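Local coordinates for alpha-galactosidase (Lactobacillus brevis, PDB 3MI6), which probably hydrolyses terminal, non-reducing alpha-D-galactose residues from alpha-galactosides, as a member of glycoside hydrolase family 36, at residues D[334-337]-D[338-342]; D[718-721]-D[722-725]. One frame throughout, in Å; residues are numbered along the deposited sequence.

Contact 1. Residues D[334-337]-D[338-342]; sequences INNW and EATYF
Trp337 and Tyr341, one helical turn apart, meet edge to face: the CD1 corner of the tyrosine points at the six-membered half of the indole, coming to 3.5 Å from Trp337 CH2. The two planes stand 74° apart, a T-shaped pair. Trp337 is in turn the edge partner of the next ring, directing CZ3 at the face of Phe342, 4.1 Å from its CZ, with the planes at 78°. The indole thus offers a face to one ring and its rim to another, and the three make a small aromatic cluster. Trp337 reaches this place because CG lies anti to the backbone N (chi1 172°), which sets the indole beside the carbonyl carbon, where its face can receive Tyr341 CD1.

Hydrogen bonds to backbone carbonyls fix the turn that follows. Tyr341 N donates to Trp337 O at 2.7 Å, and the same oxygen lies over one face of the tyrosine ring. Asn336 O is gripped twice by Thr340, by OG1 at 2.8 Å and by N at 2.9 Å, the two donors arriving from opposite faces of the carbonyl plane. Ahead of the turn, Asn335 OD1 caps it by accepting from Trp337 N (2.9 Å). Tyr341 then leaves helical geometry with positive phi.

Asn335 ND2 bonds the carboxylate of Asp367, a predicted substrate-binding residue, and Asn336 OD1 accepts from its backbone N, while Tyr341 OH bonds Asp582 and Glu338 OE2 bonds Thr551. The segment carries the first strand of the TIM barrel, 333-335, straight into the short helix 337-340; strand 363-366 pairs alongside, and helix 346-358 packs against Ile334, Asn336 and Thr340.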
ATOM      1  N   ILE D 334     -20.726  17.638 -37.802  1.00 42.26           N
ATOM      2  CA  ILE D 334     -20.411  18.903 -37.164  1.00 42.10           C
ATOM      3  C   ILE D 334     -21.656  19.432 -36.445  1.00 42.79           C
ATOM      4  O   ILE D 334     -22.760  19.286 -36.929  1.00 42.36           O
ATOM      5  CB  ILE D 334     -19.849  19.927 -38.154  1.00 41.89           C
ATOM      6  CG1 ILE D 334     -19.596  21.254 -37.438  1.00 42.69           C
ATOM      7  CG2 ILE D 334     -20.788  20.115 -39.326  1.00 41.86           C
ATOM      8  CD1 ILE D 334     -18.738  22.201 -38.209  1.00 43.44           C
ATOM      9  N   ASN D 335     -21.458  20.018 -35.270  1.00 47.10           N
ATOM     10  CA  ASN D 335     -22.536  20.454 -34.393  1.00 47.70           C
ATOM     11  C   ASN D 335     -22.268  21.909 -34.008  1.00 52.79           C
ATOM     12  O   ASN D 335     -21.144  22.242 -33.600  1.00 50.62           O
ATOM     13  CB  ASN D 335     -22.554  19.543 -33.157  1.00 48.56           C
ATOM     14  CG  ASN D 335     -23.693  19.846 -32.193  1.00 53.53           C
ATOM     15  OD1 ASN D 335     -24.125  20.993 -32.045  1.00 55.09           O
ATOM     16  ND2 ASN D 335     -24.170  18.808 -31.510  1.00 50.21           N
ATOM     17  N   ASN D 336     -23.281  22.771 -34.148  1.00 54.30           N
ATOM     18  CA  ASN D 336     -23.117  24.218 -33.905  1.00 57.42           C
ATOM     19  C   ASN D 336     -23.233  24.693 -32.443  1.00 55.70           C
ATOM     20  O   ASN D 336     -23.193  25.892 -32.175  1.00 55.03           O
ATOM     21  CB  ASN D 336     -24.098  25.013 -34.755  1.00 54.16           C
ATOM     22  CG  ASN D 336     -25.532  24.792 -34.334  1.00 56.07           C
ATOM     23  OD1 ASN D 336     -26.021  23.668 -34.369  1.00 54.46           O
ATOM     24  ND2 ASN D 336     -26.214  25.859 -33.930  1.00 56.85           N
ATOM     25  N   TRP D 337     -23.364  23.751 -31.511  1.00 55.51           N
ATOM     26  CA  TRP D 337     -23.546  24.065 -30.093  1.00 57.05           C
ATOM     27  C   TRP D 337     -22.442  24.969 -29.517  1.00 61.31           C
ATOM     28  O   TRP D 337     -22.682  26.155 -29.299  1.00 63.15           O
ATOM     29  CB  TRP D 337     -23.744  22.779 -29.259  1.00 57.31           C
ATOM     30  CG  TRP D 337     -23.746  22.987 -27.744  1.00 61.20           C
ATOM     31  CD1 TRP D 337     -22.948  22.359 -26.835  1.00 61.56           C
ATOM     32  CD2 TRP D 337     -24.572  23.889 -26.988  1.00 62.68           C
ATOM     33  NE1 TRP D 337     -23.223  22.807 -25.566  1.00 61.91           N
ATOM     34  CE2 TRP D 337     -24.217  23.741 -25.630  1.00 58.65           C
ATOM     35  CE3 TRP D 337     -25.573  24.806 -27.328  1.00 64.56           C
ATOM     36  CZ2 TRP D 337     -24.828  24.464 -24.615  1.00 60.37           C
ATOM     37  CZ3 TRP D 337     -26.180  25.525 -26.317  1.00 66.75           C
ATOM     38  CH2 TRP D 337     -25.804  25.348 -24.973  1.00 65.84           C
ATOM     39  N   GLU D 338     -21.247  24.417 -29.273  1.00 62.12           N
ATOM     40  CA  GLU D 338     -20.112  25.193 -28.733  1.00 62.58           C
ATOM     41  C   GLU D 338     -19.577  26.233 -29.740  1.00 62.97           C
ATOM     42  O   GLU D 338     -18.679  27.032 -29.429  1.00 60.33           O
ATOM     43  CB  GLU D 338     -18.963  24.270 -28.279  1.00 61.28           C
ATOM     44  CG  GLU D 338     -19.263  23.340 -27.086  1.00 59.39           C
ATOM     45  CD  GLU D 338     -18.016  22.548 -26.612  1.00 56.54           C
ATOM     46  OE1 GLU D 338     -16.927  23.167 -26.487  1.00 48.94           O
ATOM     47  OE2 GLU D 338     -18.130  21.314 -26.363  1.00 51.51           O
ATOM     48  N   ALA D 339     -20.145  26.215 -30.944  1.00 61.51           N
ATOM     49  CA  ALA D 339     -19.737  27.109 -32.016  1.00 59.16           C
ATOM     50  C   ALA D 339     -20.507  28.418 -32.001  1.00 59.85           C
ATOM     51  O   ALA D 339     -19.937  29.471 -32.261  1.00 61.31           O
ATOM     52  CB  ALA D 339     -19.903  26.421 -33.354  1.00 59.45           C
ATOM     53  N   THR D 340     -21.800  28.352 -31.700  1.00 63.03           N
ATOM     54  CA  THR D 340     -22.656  29.538 -31.746  1.00 67.99           C
ATOM     55  C   THR D 340     -23.403  29.679 -30.406  1.00 71.60           C
ATOM     56  O   THR D 340     -23.637  30.792 -29.924  1.00 74.37           O
ATOM     57  CB  THR D 340     -23.473  29.599 -33.072  1.00 66.84           C
ATOM     58  OG1 THR D 340     -24.042  28.313 -33.344  1.00 64.54           O
ATOM     59  CG2 THR D 340     -22.596  30.019 -34.251  1.00 62.46           C
ATOM     60  N   TYR D 341     -23.772  28.554 -29.805  1.00 70.38           N
ATOM     61  CA  TYR D 341     -24.812  28.468 -28.777  1.00 70.16           C
ATOM     62  C   TYR D 341     -26.101  29.041 -29.380  1.00 69.87           C
ATOM     63  O   TYR D 341     -26.345  28.878 -30.577  1.00 69.04           O
ATOM     64  CB  TYR D 341     -24.392  29.219 -27.508  1.00 69.90           C
ATOM     65  CG  TYR D 341     -23.142  28.615 -26.873  1.00 71.53           C
ATOM     66  CD1 TYR D 341     -23.231  27.486 -26.057  1.00 66.66           C
ATOM     67  CD2 TYR D 341     -21.871  29.156 -27.107  1.00 70.43           C
ATOM     68  CE1 TYR D 341     -22.096  26.921 -25.477  1.00 65.53           C
ATOM     69  CE2 TYR D 341     -20.725  28.594 -26.529  1.00 67.72           C
ATOM     70  CZ  TYR D 341     -20.848  27.475 -25.715  1.00 67.69           C
ATOM     71  OH  TYR D 341     -19.733  26.900 -25.139  1.00 60.76           O
ATOM     72  N   PHE D 342     -26.927  29.703 -28.576  1.00 73.17           N
ATOM     73  CA  PHE D 342     -28.254  30.129 -29.041  1.00 69.75           C
ATOM     74  C   PHE D 342     -28.187  31.259 -30.069  1.00 70.43           C
ATOM     75  O   PHE D 342     -29.190  31.586 -30.708  1.00 68.16           O
ATOM     76  CB  PHE D 342     -29.137  30.550 -27.863  1.00 65.95           C
ATOM     77  CG  PHE D 342     -29.189  29.543 -26.755  1.00 65.54           C
ATOM     78  CD1 PHE D 342     -29.994  28.420 -26.859  1.00 62.66           C
ATOM     79  CD2 PHE D 342     -28.431  29.718 -25.604  1.00 64.14           C
ATOM     80  CE1 PHE D 342     -30.039  27.486 -25.835  1.00 60.25           C
ATOM     81  CE2 PHE D 342     -28.473  28.788 -24.574  1.00 61.10           C
ATOM     82  CZ  PHE D 342     -29.278  27.670 -24.691  1.00 59.94           C
TER

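Contact 2. Residues D[718-721]-D[722-725]; sequences LADG and QESK
Lys725 folds back across the loop to reach Asp720, and its side chain can be followed atom by atom. CB sets out toward the 718-721 limb, and CG comes to 3.4 Å from Leu718 O. The chain then kinks rather than extending, with chi2 at -33°, so CD and CE stay beside that same carbonyl, CE at 3.6 Å from Leu718 O. At the tip, NZ forms a salt bridge to Asp720 OD2 at 2.9 Å and a second, longer one, 3.2 Å, to Glu723 OE1, which accepts through its anti lone pair.

The other oxygen of Asp720 serves the backbone. OD1 accepts from Gln722 N at 2.8 Å, met from above the carboxylate plane, and weakly from Glu723 N, making an Asx turn across Gly721, whose positive phi suits glycine. Were Lys725 replaced by an alanine, Asp720 and Glu723 would probably be left without the cation they share, and the Leu718 carbonyl without the aliphatic chain beside it.

Residues of a second subunit pack here, Met584 against Lys725 and Ile587 against Ser724. The ammonium probably offsets the like charges of the two carboxylates, so the loop closes on itself through charge pairing at OD2 and N-H bonds at OD1.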
ATOM      1  N   LEU D 718      10.779  17.110 -27.451  1.00 38.00           N
ATOM      2  CA  LEU D 718      11.740  18.194 -27.243  1.00 40.01           C
ATOM      3  C   LEU D 718      11.142  19.587 -27.345  1.00 39.86           C
ATOM      4  O   LEU D 718      10.153  19.796 -28.040  1.00 39.43           O
ATOM      5  CB  LEU D 718      12.879  18.092 -28.256  1.00 41.14           C
ATOM      6  CG  LEU D 718      13.805  16.902 -28.056  1.00 40.84           C
ATOM      7  CD1 LEU D 718      14.973  17.013 -29.010  1.00 40.95           C
ATOM      8  CD2 LEU D 718      14.276  16.863 -26.608  1.00 40.01           C
ATOM      9  N   ALA D 719      11.767  20.541 -26.665  1.00 38.38           N
ATOM     10  CA  ALA D 719      11.400  21.942 -26.804  1.00 40.54           C
ATOM     11  C   ALA D 719      11.855  22.474 -28.180  1.00 44.49           C
ATOM     12  O   ALA D 719      12.963  22.165 -28.634  1.00 40.83           O
ATOM     13  CB  ALA D 719      12.013  22.749 -25.675  1.00 34.41           C
ATOM     14  N   ASP D 720      10.996  23.252 -28.843  1.00 43.85           N
ATOM     15  CA  ASP D 720      11.328  23.847 -30.147  1.00 43.59           C
ATOM     16  C   ASP D 720      11.146  25.381 -30.211  1.00 46.59           C
ATOM     17  O   ASP D 720      11.298  25.989 -31.273  1.00 47.72           O
ATOM     18  CB  ASP D 720      10.549  23.162 -31.286  1.00 41.77           C
ATOM     19  CG  ASP D 720       9.044  23.480 -31.271  1.00 48.20           C
ATOM     20  OD1 ASP D 720       8.569  24.287 -30.433  1.00 46.02           O
ATOM     21  OD2 ASP D 720       8.327  22.910 -32.123  1.00 48.76           O
ATOM     22  N   GLY D 721      10.824  25.991 -29.073  1.00 47.06           N
ATOM     23  CA  GLY D 721      10.606  27.425 -28.977  1.00 47.88           C
ATOM     24  C   GLY D 721       9.334  27.942 -29.642  1.00 54.12           C
ATOM     25  O   GLY D 721       9.116  29.156 -29.705  1.00 57.68           O
ATOM     26  N   GLN D 722       8.487  27.036 -30.131  1.00 52.99           N
ATOM     27  CA  GLN D 722       7.327  27.422 -30.945  1.00 53.41           C
ATOM     28  C   GLN D 722       5.981  27.175 -30.241  1.00 53.86           C
ATOM     29  O   GLN D 722       5.073  28.010 -30.292  1.00 52.78           O
ATOM     30  CB  GLN D 722       7.348  26.682 -32.299  1.00 53.73           C
ATOM     31  CG  GLN D 722       8.451  27.110 -33.295  1.00 59.23           C
ATOM     32  CD  GLN D 722       8.183  28.467 -33.970  1.00 69.33           C
ATOM     33  OE1 GLN D 722       8.478  29.528 -33.407  1.00 70.32           O
ATOM     34  NE2 GLN D 722       7.639  28.430 -35.190  1.00 68.90           N
ATOM     35  N   GLU D 723       5.856  26.016 -29.597  1.00 52.67           N
ATOM     36  CA  GLU D 723       4.606  25.606 -28.971  1.00 45.16           C
ATOM     37  C   GLU D 723       4.841  24.869 -27.642  1.00 42.74           C
ATOM     38  O   GLU D 723       5.947  24.405 -27.356  1.00 40.65           O
ATOM     39  CB  GLU D 723       3.794  24.725 -29.930  1.00 42.36           C
ATOM     40  CG  GLU D 723       4.460  23.384 -30.253  1.00 46.69           C
ATOM     41  CD  GLU D 723       3.514  22.357 -30.902  1.00 46.84           C
ATOM     42  OE1 GLU D 723       3.874  21.155 -30.954  1.00 37.43           O
ATOM     43  OE2 GLU D 723       2.412  22.753 -31.356  1.00 51.13           O
ATOM     44  N   SER D 724       3.789  24.780 -26.833  1.00 39.81           N
ATOM     45  CA  SER D 724       3.829  24.001 -25.617  1.00 36.20           C
ATOM     46  C   SER D 724       4.039  22.560 -26.008  1.00 38.27           C
ATOM     47  O   SER D 724       3.589  22.142 -27.070  1.00 38.14           O
ATOM     48  CB  SER D 724       2.517  24.126 -24.853  1.00 35.38           C
ATOM     49  OG  SER D 724       2.508  23.252 -23.736  1.00 35.41           O
ATOM     50  N   LYS D 725       4.730  21.802 -25.161  1.00 35.92           N
ATOM     51  CA  LYS D 725       4.885  20.381 -25.402  1.00 34.06           C
ATOM     52  C   LYS D 725       4.126  19.608 -24.334  1.00 36.93           C
ATOM     53  O   LYS D 725       4.423  18.443 -24.039  1.00 35.60           O
ATOM     54  CB  LYS D 725       6.351  19.987 -25.468  1.00 35.24           C
ATOM     55  CG  LYS D 725       7.077  20.551 -26.677  1.00 35.75           C
ATOM     56  CD  LYS D 725       6.144  20.654 -27.858  1.00 36.47           C
ATOM     57  CE  LYS D 725       6.801  20.210 -29.146  1.00 37.76           C
ATOM     58  NZ  LYS D 725       6.962  21.333 -30.087  1.00 37.43           N
TER

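In the fold
Contact 1 is partly buried and belongs to the catalytic barrel, at the step from its first strand into a short helix; contact 2 lies on the surface, in a loop of the C-terminal region between strands 712-714 and 728-736. They share no strand or helix, and their nearest atoms are about 20 Å apart. Rings and repeated backbone bonds dominate the first, close to the predicted substrate site, whereas charged side chains hold the second, away from it. The same position recurs in both settings: Asp582 of this chain bonds Tyr341 in contact 1, and its counterpart in a second subunit packs on Ala719 in contact 2.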